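Local coordinates for protein thermophilic dibenzothiophene desulfurization enzyme C (Paenibacillus sp. A11-2, PDB 5XDC) that probably oxidises dibenzothiophene to its sulfoxide and then its sulfone, acting as a monooxygenase that uses reduced FMN and molecular oxygen, at residues L18-A21 / T22-K26; G39-K43 / A44-A48; A99-D102 / L103-P107; V220-P224 / D225-G229. One frame throughout, in Å; residues are numbered along the deposited sequence. Where two conformers were deposited one is given.

Interaction 1 (L18-A21 / T22-K26)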
ATOM      1  N   LEU B  18     -19.847 -11.107 -28.504  1.00 24.51           N
ATOM      2  CA  LEU B  18     -18.887 -10.148 -27.974  1.00 20.37           C
ATOM      3  C   LEU B  18     -18.646  -8.998 -28.942  1.00 26.02           C
ATOM      4  O   LEU B  18     -18.449  -7.863 -28.506  1.00 23.77           O
ATOM      5  CB  LEU B  18     -17.575 -10.856 -27.633  1.00 27.04           C
ATOM      6  CG  LEU B  18     -17.696 -11.928 -26.544  1.00 37.25           C
ATOM      7  CD1 LEU B  18     -16.358 -12.616 -26.351  1.00 42.41           C
ATOM      8  CD2 LEU B  18     -18.189 -11.332 -25.222  1.00 31.76           C
ATOM      9  N   ASP B  19     -18.675  -9.257 -30.253  1.00 22.68           N
ATOM     10  CA  ASP B  19     -18.606  -8.159 -31.214  1.00 22.30           C
ATOM     11  C   ASP B  19     -19.792  -7.209 -31.060  1.00 15.30           C
ATOM     12  O   ASP B  19     -19.636  -5.989 -31.148  1.00 24.94           O
ATOM     13  CB  ASP B  19     -18.572  -8.705 -32.641  1.00 25.05           C
ATOM     14  CG  ASP B  19     -17.295  -9.468 -32.951  1.00 37.37           C
ATOM     15  OD1 ASP B  19     -16.332  -9.368 -32.169  1.00 31.13           O
ATOM     16  OD2 ASP B  19     -17.260 -10.151 -33.997  1.00 35.58           O
ATOM     17  N   VAL B  20     -20.991  -7.756 -30.864  1.00 18.83           N
ATOM     18  CA  VAL B  20     -22.167  -6.907 -30.687  1.00 18.20           C
ATOM     19  C   VAL B  20     -22.008  -6.040 -29.451  1.00 17.71           C
ATOM     20  O   VAL B  20     -22.304  -4.844 -29.476  1.00 19.05           O
ATOM     21  CB  VAL B  20     -23.436  -7.768 -30.614  1.00 17.41           C
ATOM     22  CG1 VAL B  20     -24.657  -6.924 -30.222  1.00 20.31           C
ATOM     23  CG2 VAL B  20     -23.672  -8.438 -31.969  1.00 25.60           C
ATOM     24  N   ALA B  21     -21.533  -6.628 -28.353  1.00 19.90           N
ATOM     25  CA  ALA B  21     -21.332  -5.853 -27.129  1.00 19.79           C
ATOM     26  C   ALA B  21     -20.276  -4.771 -27.329  1.00 17.62           C
ATOM     27  O   ALA B  21     -20.432  -3.636 -26.854  1.00 17.58           O
ATOM     28  CB  ALA B  21     -20.942  -6.786 -25.979  1.00 21.19           C
ATOM     29  N   THR B  22     -19.194  -5.105 -28.037  1.00 20.10           N
ATOM     30  CA  THR B  22     -18.145  -4.130 -28.310  1.00 19.40           C
ATOM     31  C   THR B  22     -18.690  -2.952 -29.102  1.00 20.99           C
ATOM     32  O   THR B  22     -18.368  -1.792 -28.806  1.00 20.05           O
ATOM     33  CB  THR B  22     -16.986  -4.804 -29.052  1.00 22.81           C
ATOM     34  OG1 THR B  22     -16.328  -5.720 -28.174  1.00 23.29           O
ATOM     35  CG2 THR B  22     -15.961  -3.789 -29.542  1.00 31.42           C
ATOM     36  N   GLU B  23     -19.518  -3.226 -30.115  0.53 19.50           N
ATOM     37  CA  GLU B  23     -20.099  -2.143 -30.899  0.53 21.53           C
ATOM     38  C   GLU B  23     -21.058  -1.313 -30.058  0.53 17.77           C
ATOM     39  O   GLU B  23     -21.058  -0.081 -30.150  0.53 20.31           O
ATOM     40  CB  GLU B  23     -20.811  -2.701 -32.135  0.53 25.01           C
ATOM     41  CG  GLU B  23     -21.395  -1.624 -33.047  0.53 19.79           C
ATOM     42  CD  GLU B  23     -20.399  -0.533 -33.399  0.53 32.62           C
ATOM     43  OE1 GLU B  23     -20.652   0.649 -33.063  0.53 29.59           O
ATOM     44  OE2 GLU B  23     -19.359  -0.858 -34.006  0.53 35.41           O
ATOM     45  N   LEU B  24     -21.880  -1.961 -29.227  1.00 18.89           N
ATOM     46  CA  LEU B  24     -22.741  -1.210 -28.312  1.00 17.64           C
ATOM     47  C   LEU B  24     -21.906  -0.274 -27.433  1.00 18.77           C
ATOM     48  O   LEU B  24     -22.208   0.919 -27.308  1.00 18.40           O
ATOM     49  CB  LEU B  24     -23.562  -2.163 -27.446  1.00 19.85           C
ATOM     50  CG  LEU B  24     -24.778  -2.827 -28.095  1.00 17.35           C
ATOM     51  CD1 LEU B  24     -25.268  -3.938 -27.202  1.00 19.35           C
ATOM     52  CD2 LEU B  24     -25.881  -1.824 -28.335  1.00 25.65           C
ATOM     53  N   ALA B  25     -20.838  -0.807 -26.831  1.00 20.11           N
ATOM     54  CA  ALA B  25     -19.984  -0.013 -25.949  1.00 17.82           C
ATOM     55  C   ALA B  25     -19.364   1.173 -26.684  1.00 18.87           C
ATOM     56  O   ALA B  25     -19.266   2.279 -26.136  1.00 17.50           O
ATOM     57  CB  ALA B  25     -18.899  -0.913 -25.364  1.00 18.33           C
ATOM     58  N   LYS B  26     -18.924   0.952 -27.923  1.00 18.23           N
ATOM     59  CA  LYS B  26     -18.435   2.036 -28.767  1.00 20.71           C
ATOM     60  C   LYS B  26     -19.443   3.177 -28.853  1.00 21.37           C
ATOM     61  O   LYS B  26     -19.094   4.348 -28.668  1.00 20.83           O
ATOM     62  CB  LYS B  26     -18.128   1.469 -30.155  1.00 22.39           C
ATOM     63  CG  LYS B  26     -17.195   2.292 -31.018  1.00 39.10           C
ATOM     64  CD  LYS B  26     -16.584   1.458 -32.165  1.00 42.80           C
ATOM     65  CE  LYS B  26     -15.941   0.157 -31.641  1.00 49.86           C
ATOM     66  NZ  LYS B  26     -14.888  -0.442 -32.515  1.00 63.13           N
TER
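Thr22 holds OG1 beside its own backbone N and anti to its carbonyl carbon (chi1 -68°), which turns the hydroxyl back along the helix to Leu18. Thr22 OG1 donates to Leu18 O over 3.0 Å. The amide of the same residue also uses this acceptor, with Thr22 N 2.9 Å from Leu18 O. One carbonyl oxygen is therefore gripped twice. The two donors reach it from opposite faces of its plane, the hydroxyl tilted 34° from that plane. The pairing gives OG1 a partner inside its own helix and fixes its rotation.

Leu24 repeats the torsion (chi1 -77°), and its CG comes to 3.5 Å from Val20 O. Its CD1 lies 4.3 Å from Val20 CG1, a loose apolar touch one turn apart. The backbone bonds continue without a break. Glu23 N meets Asp19 O at 3.0 Å. Leu24 N meets Val20 O at 2.9 Å, and Ala25 N meets Ala21 O at the same length, 2.9 Å.

The flanks have different neighbours. Ala21, Thr22 and Ala25 face helix 70-83, where Ala21 touches Ala76 and Ala25 touches Ala83. Val20 and Leu24 rest on Ser52 of helix 43-52. The arrangement is a regular alpha helix with a threonine hydroxyl bonded back to the carbonyl four residues earlier, within the helical N-terminal domain of the acyl-CoA dehydrogenase fold.

Interaction 2 (G39-K43 / A44-A48)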
ATOM      1  N   GLY B  39     -28.281  12.121 -15.218  1.00 20.38           N
ATOM      2  CA  GLY B  39     -28.915  11.082 -14.446  1.00 19.72           C
ATOM      3  C   GLY B  39     -30.138  10.585 -15.191  1.00 15.23           C
ATOM      4  O   GLY B  39     -30.238  10.695 -16.421  1.00 20.26           O
ATOM      5  N   GLY B  40     -31.079  10.037 -14.448  1.00 18.76           N
ATOM      6  CA  GLY B  40     -32.299   9.602 -15.109  1.00 20.62           C
ATOM      7  C   GLY B  40     -32.113   8.324 -15.914  1.00 21.34           C
ATOM      8  O   GLY B  40     -31.131   7.587 -15.771  1.00 22.34           O
ATOM      9  N   THR B  41     -33.087   8.072 -16.792  1.00 18.04           N
ATOM     10  CA  THR B  41     -33.207   6.774 -17.434  1.00 17.07           C
ATOM     11  C   THR B  41     -32.611   6.825 -18.833  1.00 21.02           C
ATOM     12  O   THR B  41     -33.068   7.631 -19.662  1.00 20.56           O
ATOM     13  CB  THR B  41     -34.675   6.364 -17.491  1.00 17.46           C
ATOM     14  OG1 THR B  41     -35.222   6.388 -16.162  1.00 19.72           O
ATOM     15  CG2 THR B  41     -34.833   4.964 -18.085  1.00 19.48           C
ATOM     16  N   PRO B  42     -31.618   6.009 -19.145  1.00 17.06           N
ATOM     17  CA  PRO B  42     -31.022   6.002 -20.492  1.00 18.32           C
ATOM     18  C   PRO B  42     -31.835   5.141 -21.449  1.00 18.64           C
ATOM     19  O   PRO B  42     -31.434   4.063 -21.882  1.00 18.88           O
ATOM     20  CB  PRO B  42     -29.627   5.433 -20.225  1.00 18.04           C
ATOM     21  CG  PRO B  42     -29.862   4.462 -19.133  1.00 17.71           C
ATOM     22  CD  PRO B  42     -30.931   5.057 -18.249  1.00 16.95           C
ATOM     23  N   LYS B  43     -33.028   5.632 -21.765  1.00 17.36           N
ATOM     24  CA  LYS B  43     -34.008   4.833 -22.493  1.00 19.32           C
ATOM     25  C   LYS B  43     -33.483   4.432 -23.869  1.00 17.19           C
ATOM     26  O   LYS B  43     -33.616   3.277 -24.286  1.00 18.46           O
ATOM     27  CB  LYS B  43     -35.311   5.629 -22.604  1.00 20.75           C
ATOM     28  CG  LYS B  43     -36.352   5.044 -23.542  1.00 21.60           C
ATOM     29  CD  LYS B  43     -36.756   3.668 -23.126  1.00 19.56           C
ATOM     30  CE  LYS B  43     -37.964   3.191 -23.939  1.00 25.51           C
ATOM     31  NZ  LYS B  43     -38.200   1.729 -23.785  1.00 23.01           N
ATOM     32  N   ALA B  44     -32.885   5.376 -24.598  1.00 15.56           N
ATOM     33  CA  ALA B  44     -32.411   5.062 -25.944  1.00 19.79           C
ATOM     34  C   ALA B  44     -31.393   3.938 -25.912  1.00 23.31           C
ATOM     35  O   ALA B  44     -31.424   3.027 -26.752  1.00 20.02           O
ATOM     36  CB  ALA B  44     -31.798   6.297 -26.593  1.00 20.98           C
ATOM     37  N   GLU B  45     -30.491   3.983 -24.935  1.00 17.63           N
ATOM     38  CA  GLU B  45     -29.434   2.992 -24.839  1.00 17.38           C
ATOM     39  C   GLU B  45     -29.989   1.649 -24.382  1.00 15.79           C
ATOM     40  O   GLU B  45     -29.549   0.595 -24.856  1.00 15.38           O
ATOM     41  CB  GLU B  45     -28.351   3.505 -23.885  1.00 17.34           C
ATOM     42  CG  GLU B  45     -27.540   4.670 -24.434  1.00 18.91           C
ATOM     43  CD  GLU B  45     -28.303   5.986 -24.484  1.00 18.98           C
ATOM     44  OE1 GLU B  45     -29.192   6.213 -23.626  1.00 18.94           O
ATOM     45  OE2 GLU B  45     -27.991   6.805 -25.385  1.00 20.17           O
ATOM     46  N   ARG B  46     -30.954   1.668 -23.458  1.00 15.03           N
ATOM     47  CA  ARG B  46     -31.634   0.439 -23.079  1.00 13.79           C
ATOM     48  C   ARG B  46     -32.323  -0.189 -24.291  1.00 19.13           C
ATOM     49  O   ARG B  46     -32.288  -1.408 -24.467  1.00 16.10           O
ATOM     50  CB  ARG B  46     -32.633   0.713 -21.952  1.00 16.50           C
ATOM     51  CG  ARG B  46     -31.971   1.054 -20.600  1.00 16.86           C
ATOM     52  CD  ARG B  46     -32.996   1.475 -19.567  1.00 17.68           C
ATOM     53  NE  ARG B  46     -33.989   0.427 -19.345  1.00 16.21           N
ATOM     54  CZ  ARG B  46     -33.847  -0.587 -18.492  1.00 14.80           C
ATOM     55  NH1 ARG B  46     -32.754  -0.685 -17.739  1.00 17.82           N
ATOM     56  NH2 ARG B  46     -34.784  -1.510 -18.383  1.00 17.17           N
ATOM     57  N   ASP B  47     -32.923   0.632 -25.156  1.00 18.48           N
ATOM     58  CA  ASP B  47     -33.562   0.080 -26.352  1.00 18.10           C
ATOM     59  C   ASP B  47     -32.530  -0.463 -27.340  1.00 17.64           C
ATOM     60  O   ASP B  47     -32.775  -1.475 -28.007  1.00 18.48           O
ATOM     61  CB  ASP B  47     -34.447   1.134 -27.023  1.00 17.44           C
ATOM     62  CG  ASP B  47     -35.745   1.400 -26.260  1.00 18.50           C
ATOM     63  OD1 ASP B  47     -36.118   0.607 -25.369  1.00 18.57           O
ATOM     64  OD2 ASP B  47     -36.419   2.417 -26.576  1.00 23.34           O
ATOM     65  N   ALA B  48     -31.362   0.173 -27.448  1.00 15.15           N
ATOM     66  CA  ALA B  48     -30.304  -0.400 -28.276  1.00 18.50           C
ATOM     67  C   ALA B  48     -29.894  -1.775 -27.761  1.00 17.27           C
ATOM     68  O   ALA B  48     -29.635  -2.691 -28.550  1.00 17.33           O
ATOM     69  CB  ALA B  48     -29.097   0.533 -28.328  1.00 18.93           C
TER
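Pro42 leads into the helix of Arg46 from the centre of an inverse gamma turn. It occupies the N-cap position of helix 43-52. Pro42 O accepts from Arg46 N over 2.9 Å, and the donor lies nearly along the C=O axis (165°). The next backbone bond joins Asp47 N to Lys43 O, also 2.9 Å.

A salt bridge spans this first turn. Lys43 has CG anti to its backbone N, and the chain then bends at chi2 (59°), so that its end swings over to Asp47. Lys43 NZ meets the syn lone pair of Asp47 OD1 at 2.8 Å. The other oxygen, Asp47 OD2, sits 3.2 Å from Lys43 CE. Both ends have second partners: NZ also bridges to Asp164, and OD1 to Arg50. Asp164 takes Arg46 NE as well, so one carboxylate ties together two basic side chains of the turn.

The aliphatic part of Arg46 covers the cap. Its CG lies 3.3 Å from Pro42 O, and its CD is 4.2 Å from Thr41 CG2. Phe123 meets Arg46 in a cation-pi contact. Glu45 OE1 comes to 3.5 Å from Pro42 CB.

Helix 85-104 backs the turn: Pro42 and Glu45 touch Leu87, while Pro42 and Arg46 touch Leu90. On helix 16-38, Phe28 and Thr31 touch Glu45, and Leu24 touches Ala48.

Interaction 3 (A99-D102 / L103-P107)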
ATOM      1  N   ALA B  99     -30.764 -14.966 -13.623  1.00 13.48           N
ATOM      2  CA  ALA B  99     -30.254 -16.126 -12.905  1.00 14.19           C
ATOM      3  C   ALA B  99     -31.192 -16.543 -11.787  1.00 15.49           C
ATOM      4  O   ALA B  99     -31.436 -17.737 -11.589  1.00 14.32           O
ATOM      5  CB  ALA B  99     -28.860 -15.837 -12.356  1.00 13.10           C
ATOM      6  N   TYR B 100     -31.719 -15.579 -11.026  1.00 12.88           N
ATOM      7  CA  TYR B 100     -32.648 -15.923  -9.961  1.00 12.73           C
ATOM      8  C   TYR B 100     -33.871 -16.631 -10.532  1.00 10.99           C
ATOM      9  O   TYR B 100     -34.307 -17.663 -10.011  1.00 15.38           O
ATOM     10  CB  TYR B 100     -33.064 -14.670  -9.182  1.00 13.99           C
ATOM     11  CG  TYR B 100     -33.748 -15.021  -7.895  1.00 12.94           C
ATOM     12  CD1 TYR B 100     -35.105 -15.368  -7.865  1.00 14.29           C
ATOM     13  CD2 TYR B 100     -33.041 -15.071  -6.702  1.00 13.70           C
ATOM     14  CE1 TYR B 100     -35.717 -15.724  -6.685  1.00 14.67           C
ATOM     15  CE2 TYR B 100     -33.646 -15.418  -5.521  1.00 14.08           C
ATOM     16  CZ  TYR B 100     -34.989 -15.762  -5.511  1.00 14.86           C
ATOM     17  OH  TYR B 100     -35.591 -16.119  -4.337  1.00 16.03           O
ATOM     18  N   VAL B 101     -34.431 -16.085 -11.603  1.00 12.79           N
ATOM     19  CA  VAL B 101     -35.593 -16.710 -12.229  1.00 14.47           C
ATOM     20  C   VAL B 101     -35.254 -18.126 -12.672  1.00 15.93           C
ATOM     21  O   VAL B 101     -36.008 -19.073 -12.417  1.00 16.43           O
ATOM     22  CB  VAL B 101     -36.087 -15.858 -13.406  1.00 12.53           C
ATOM     23  CG1 VAL B 101     -37.161 -16.624 -14.205  1.00 17.95           C
ATOM     24  CG2 VAL B 101     -36.638 -14.522 -12.921  1.00 12.60           C
ATOM     25  N   ASP B 102     -34.112 -18.290 -13.346  1.00 15.29           N
ATOM     26  CA  ASP B 102     -33.755 -19.603 -13.873  1.00 14.44           C
ATOM     27  C   ASP B 102     -33.556 -20.621 -12.758  1.00 19.16           C
ATOM     28  O   ASP B 102     -33.857 -21.807 -12.945  1.00 17.36           O
ATOM     29  CB  ASP B 102     -32.499 -19.519 -14.720  1.00 16.99           C
ATOM     30  CG  ASP B 102     -32.346 -20.722 -15.628  1.00 19.88           C
ATOM     31  OD1 ASP B 102     -33.077 -20.779 -16.632  1.00 20.52           O
ATOM     32  OD2 ASP B 102     -31.515 -21.595 -15.327  1.00 18.79           O
ATOM     33  N   LEU B 103     -33.049 -20.191 -11.599  1.00 14.06           N
ATOM     34  CA  LEU B 103     -32.730 -21.111 -10.520  1.00 18.40           C
ATOM     35  C   LEU B 103     -33.943 -21.505  -9.689  1.00 18.64           C
ATOM     36  O   LEU B 103     -33.884 -22.519  -8.989  1.00 19.45           O
ATOM     37  CB  LEU B 103     -31.678 -20.492  -9.594  1.00 18.67           C
ATOM     38  CG  LEU B 103     -30.286 -20.354 -10.198  1.00 15.98           C
ATOM     39  CD1 LEU B 103     -29.441 -19.405  -9.334  1.00 15.01           C
ATOM     40  CD2 LEU B 103     -29.611 -21.726 -10.322  1.00 21.02           C
ATOM     41  N   PHE B 104     -35.024 -20.719  -9.730  1.00 17.54           N
ATOM     42  CA  PHE B 104     -36.195 -20.965  -8.901  1.00 17.67           C
ATOM     43  C   PHE B 104     -37.474 -21.220  -9.687  1.00 19.22           C
ATOM     44  O   PHE B 104     -38.404 -21.814  -9.128  1.00 22.37           O
ATOM     45  CB  PHE B 104     -36.432 -19.783  -7.949  1.00 18.35           C
ATOM     46  CG  PHE B 104     -35.484 -19.747  -6.790  1.00 18.90           C
ATOM     47  CD1 PHE B 104     -35.743 -20.475  -5.644  1.00 20.83           C
ATOM     48  CD2 PHE B 104     -34.327 -19.001  -6.855  1.00 18.57           C
ATOM     49  CE1 PHE B 104     -34.874 -20.447  -4.587  1.00 23.22           C
ATOM     50  CE2 PHE B 104     -33.444 -18.979  -5.798  1.00 19.47           C
ATOM     51  CZ  PHE B 104     -33.722 -19.695  -4.663  1.00 20.26           C
ATOM     52  N   ALA B 105     -37.548 -20.807 -10.948  1.00 19.69           N
ATOM     53  CA  ALA B 105     -38.766 -20.987 -11.727  1.00 15.60           C
ATOM     54  C   ALA B 105     -38.964 -22.457 -12.080  1.00 23.65           C
ATOM     55  O   ALA B 105     -38.011 -23.232 -12.185  1.00 19.34           O
ATOM     56  CB  ALA B 105     -38.719 -20.149 -13.000  1.00 17.97           C
ATOM     57  N   SER B 106     -40.225 -22.839 -12.246  1.00 18.96           N
ATOM     58  CA  SER B 106     -40.539 -24.175 -12.709  1.00 26.04           C
ATOM     59  C   SER B 106     -40.245 -24.301 -14.200  1.00 22.30           C
ATOM     60  O   SER B 106     -40.206 -23.305 -14.929  1.00 20.75           O
ATOM     61  CB  SER B 106     -42.010 -24.482 -12.459  1.00 24.50           C
ATOM     62  OG  SER B 106     -42.805 -23.752 -13.368  1.00 23.35           O
ATOM     63  N   PRO B 107     -40.062 -25.532 -14.693  1.00 26.19           N
ATOM     64  CA  PRO B 107     -39.950 -25.704 -16.148  1.00 27.08           C
ATOM     65  C   PRO B 107     -41.136 -25.132 -16.901  1.00 20.33           C
ATOM     66  O   PRO B 107     -40.963 -24.545 -17.974  1.00 24.35           O
ATOM     67  CB  PRO B 107     -39.837 -27.229 -16.307  1.00 31.29           C
ATOM     68  CG  PRO B 107     -39.285 -27.694 -15.021  1.00 37.88           C
ATOM     69  CD  PRO B 107     -39.877 -26.800 -13.975  1.00 32.20           C
TER
HETATM   70  O   HOH W   1     -35.398 -23.799 -11.706  1.00 26.43           O
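The C-terminal turn of helix 85-104 carries an offset stack between the rings of Tyr100 and Phe104. Their centroids are 4.4 Å apart and the planes are inclined by 21°. Tyr100 has CG anti to its backbone N (chi1 -166°), whereas Phe104 keeps CG beside its N (chi1 -76°). These different settings bring the two rings together across one turn. Phe104 CD2 lies over one face of the Tyr100 ring toward its rim, 3.6 Å from Tyr100 CE1. In return Tyr100 OH stands over the rim of a Phe104 face. Tyr100 O lies at the edge of the Phe104 ring, in its plane, 3.4 Å from Phe104 CD2.

The backbone is still helical at Leu103, where Leu103 N meets Ala99 O at 2.9 Å. Phe104 N has only weak bonds, to Tyr100 O and Val101 O. Ala105 N then makes a short bond to Val101 O, 2.7 Å, as the helix ends. A water donates to both Asp102 O (2.8 Å) and Ala105 O (2.7 Å), bridging carbonyls at the helix end. Asp102 OD1 bonds to Tyr114 in helix 107-119.

Tyr100 also meets Phe171 and Trp247 edge to face. With an alanine here, Phe104 would probably lose its stacking partner and be freer to turn, and Phe171 and Trp247 would lose the ring they meet. The chemistry is thus divided: buried aromatic surface holds one side of the turn, while water bridges two carbonyls and Tyr114 serves the Asp102 carboxylate at its end.

Interaction 4 (V220-P224 / D225-G229)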
ATOM      1  N   VAL B 220     -50.405  -4.297  -4.242  1.00 16.76           N
ATOM      2  CA  VAL B 220     -50.039  -4.941  -5.498  1.00 14.91           C
ATOM      3  C   VAL B 220     -50.332  -6.431  -5.385  1.00 14.84           C
ATOM      4  O   VAL B 220     -49.829  -7.106  -4.482  1.00 16.69           O
ATOM      5  CB  VAL B 220     -48.558  -4.685  -5.822  1.00 16.76           C
ATOM      6  CG1 VAL B 220     -48.082  -5.532  -6.965  1.00 17.89           C
ATOM      7  CG2 VAL B 220     -48.380  -3.224  -6.177  1.00 14.94           C
ATOM      8  N   VAL B 221     -51.157  -6.951  -6.288  1.00 16.19           N
ATOM      9  CA  VAL B 221     -51.463  -8.381  -6.288  1.00 14.77           C
ATOM     10  C   VAL B 221     -50.463  -9.094  -7.187  1.00 12.69           C
ATOM     11  O   VAL B 221     -50.279  -8.705  -8.345  1.00 16.35           O
ATOM     12  CB  VAL B 221     -52.903  -8.646  -6.757  1.00 14.80           C
ATOM     13  CG1 VAL B 221     -53.211 -10.137  -6.643  1.00 15.91           C
ATOM     14  CG2 VAL B 221     -53.887  -7.841  -5.949  1.00 18.36           C
ATOM     15  N   VAL B 222     -49.780 -10.107  -6.653  1.00 16.28           N
ATOM     16  CA  VAL B 222     -48.977 -10.996  -7.485  1.00 16.69           C
ATOM     17  C   VAL B 222     -49.640 -12.368  -7.487  1.00 12.85           C
ATOM     18  O   VAL B 222     -50.008 -12.910  -6.432  1.00 13.99           O
ATOM     19  CB  VAL B 222     -47.487 -11.037  -7.079  1.00 29.48           C
ATOM     20  CG1 VAL B 222     -47.101  -9.904  -6.161  1.00 27.67           C
ATOM     21  CG2 VAL B 222     -47.032 -12.370  -6.567  1.00 33.41           C
ATOM     22  N   TYR B 223     -49.821 -12.894  -8.672  1.00 15.52           N
ATOM     23  CA  TYR B 223     -50.655 -14.054  -8.922  1.00 16.22           C
ATOM     24  C   TYR B 223     -49.834 -15.324  -8.804  1.00 19.16           C
ATOM     25  O   TYR B 223     -48.596 -15.288  -8.856  1.00 17.93           O
ATOM     26  CB  TYR B 223     -51.291 -13.930 -10.302  1.00 17.54           C
ATOM     27  CG  TYR B 223     -52.106 -12.652 -10.430  1.00 15.82           C
ATOM     28  CD1 TYR B 223     -53.239 -12.455  -9.647  1.00 15.82           C
ATOM     29  CD2 TYR B 223     -51.715 -11.636 -11.280  1.00 14.99           C
ATOM     30  CE1 TYR B 223     -53.977 -11.274  -9.742  1.00 14.21           C
ATOM     31  CE2 TYR B 223     -52.445 -10.454 -11.378  1.00 18.96           C
ATOM     32  CZ  TYR B 223     -53.567 -10.286 -10.596  1.00 17.24           C
ATOM     33  OH  TYR B 223     -54.287  -9.110 -10.694  1.00 17.92           O
ATOM     34  N   PRO B 224     -50.488 -16.470  -8.611  1.00 16.93           N
ATOM     35  CA  PRO B 224     -49.721 -17.667  -8.249  1.00 16.57           C
ATOM     36  C   PRO B 224     -48.773 -18.110  -9.333  1.00 15.21           C
ATOM     37  O   PRO B 224     -47.737 -18.715  -9.014  1.00 19.05           O
ATOM     38  CB  PRO B 224     -50.814 -18.711  -7.971  1.00 19.76           C
ATOM     39  CG  PRO B 224     -52.015 -17.888  -7.608  1.00 18.05           C
ATOM     40  CD  PRO B 224     -51.939 -16.717  -8.522  1.00 15.80           C
ATOM     41  N   ASP B 225     -49.072 -17.821 -10.598  1.00 14.38           N
ATOM     42  CA  ASP B 225     -48.190 -18.244 -11.678  1.00 14.26           C
ATOM     43  C   ASP B 225     -46.981 -17.330 -11.814  1.00 21.27           C
ATOM     44  O   ASP B 225     -46.115 -17.598 -12.656  1.00 18.23           O
ATOM     45  CB  ASP B 225     -48.952 -18.333 -13.011  1.00 20.56           C
ATOM     46  CG  ASP B 225     -49.594 -17.022 -13.431  1.00 22.44           C
ATOM     47  OD1 ASP B 225     -50.055 -16.272 -12.553  1.00 20.81           O
ATOM     48  OD2 ASP B 225     -49.654 -16.753 -14.650  1.00 21.90           O
ATOM     49  N   GLU B 226     -46.894 -16.278 -10.993  1.00 18.46           N
ATOM     50  CA  GLU B 226     -45.756 -15.363 -11.008  1.00 16.97           C
ATOM     51  C   GLU B 226     -44.789 -15.611  -9.857  1.00 14.38           C
ATOM     52  O   GLU B 226     -43.683 -15.054  -9.862  1.00 15.92           O
ATOM     53  CB  GLU B 226     -46.265 -13.912 -10.966  1.00 14.42           C
ATOM     54  CG  GLU B 226     -47.138 -13.566 -12.162  1.00 12.83           C
ATOM     55  CD  GLU B 226     -47.860 -12.222 -12.052  1.00 17.40           C
ATOM     56  OE1 GLU B 226     -48.208 -11.807 -10.921  1.00 16.28           O
ATOM     57  OE2 GLU B 226     -48.078 -11.599 -13.118  1.00 19.96           O
ATOM     58  N   LEU B 227     -45.186 -16.404  -8.872  1.00 16.36           N
ATOM     59  CA  LEU B 227     -44.342 -16.710  -7.731  1.00 16.79           C
ATOM     60  C   LEU B 227     -43.189 -17.625  -8.122  1.00 21.08           C
ATOM     61  O   LEU B 227     -43.336 -18.548  -8.935  1.00 18.09           O
ATOM     62  CB  LEU B 227     -45.176 -17.356  -6.636  1.00 18.63           C
ATOM     63  CG  LEU B 227     -46.298 -16.450  -6.136  1.00 20.04           C
ATOM     64  CD1 LEU B 227     -47.276 -17.248  -5.311  1.00 25.64           C
ATOM     65  CD2 LEU B 227     -45.726 -15.329  -5.326  1.00 22.85           C
ATOM     66  N   LEU B 228     -42.028 -17.351  -7.538  1.00 16.04           N
ATOM     67  CA  LEU B 228     -40.809 -18.108  -7.793  1.00 16.66           C
ATOM     68  C   LEU B 228     -40.574 -19.003  -6.588  1.00 19.63           C
ATOM     69  O   LEU B 228     -40.131 -18.542  -5.529  1.00 19.01           O
ATOM     70  CB  LEU B 228     -39.638 -17.168  -8.041  1.00 15.27           C
ATOM     71  CG  LEU B 228     -39.804 -16.293  -9.274  1.00 15.70           C
ATOM     72  CD1 LEU B 228     -38.780 -15.163  -9.270  1.00 20.19           C
ATOM     73  CD2 LEU B 228     -39.702 -17.141 -10.528  1.00 15.79           C
ATOM     74  N   GLY B 229     -40.892 -20.286  -6.746  1.00 16.65           N
ATOM     75  CA  GLY B 229     -40.814 -21.214  -5.643  1.00 21.20           C
ATOM     76  C   GLY B 229     -41.880 -20.940  -4.601  1.00 18.42           C
ATOM     77  O   GLY B 229     -42.845 -20.194  -4.815  1.00 21.50           O
TER
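Glu226 N donates to Tyr223 O over 2.9 Å, the bond that closes a type I beta turn with Pro224 and Asp225 at its corners. The turn follows strand 220-222, an antiparallel partner of strand 150-153 in the mixed sheet. The side chain of Glu226 makes a second link. Its OE1 accepts from Tyr223 N at 3.0 Å, in a nearly straight bond (171°). The N-H arrives from above the carboxylate plane, 35° out of it. Tyr223 is thus held through both its amide and its carbonyl by one residue. The two side chains run side by side, with ring and carboxylate planes 41° apart, and Tyr223 CD2 is 3.5 Å from Glu226 OE1. Glu226 OE2 forms a salt bridge with Arg193.

An alanine in place of Glu226 would probably leave Tyr223 N without this acceptor and Arg193 without its carboxylate mate. The turn is weakly prolonged by Leu227 N, 3.4 Å from Pro224 O. The side chains of Val222 and Leu227 also cross at about a right angle, with Val222 CG2 a close 3.5 Å from Leu227 CD2.

The four contacts follow one another along the chain in numerical order. Interactions 1, 2 and 3 lie in the N-terminal helical domain, on helix 16-38, at the start of helix 43-52 and at the end of helix 85-104. Interaction 4 follows strand 220-222 of the mixed sheet. Interactions 1 and 2 have centres 16 Å apart and touch where Leu24 CD2 packs on Ala48 O. Interactions 3 and 4 have centres 13 Å apart. There Leu228 packs against Tyr100, Val101, Phe104 and Ala105. The two pairs do not touch; interactions 2 and 3 are about 14 Å apart at their nearest atoms. Leu24 thus ties helix 16-38 to helix 43-52, and Leu228 ties the loop after strand 220-222 to the end of helix 85-104.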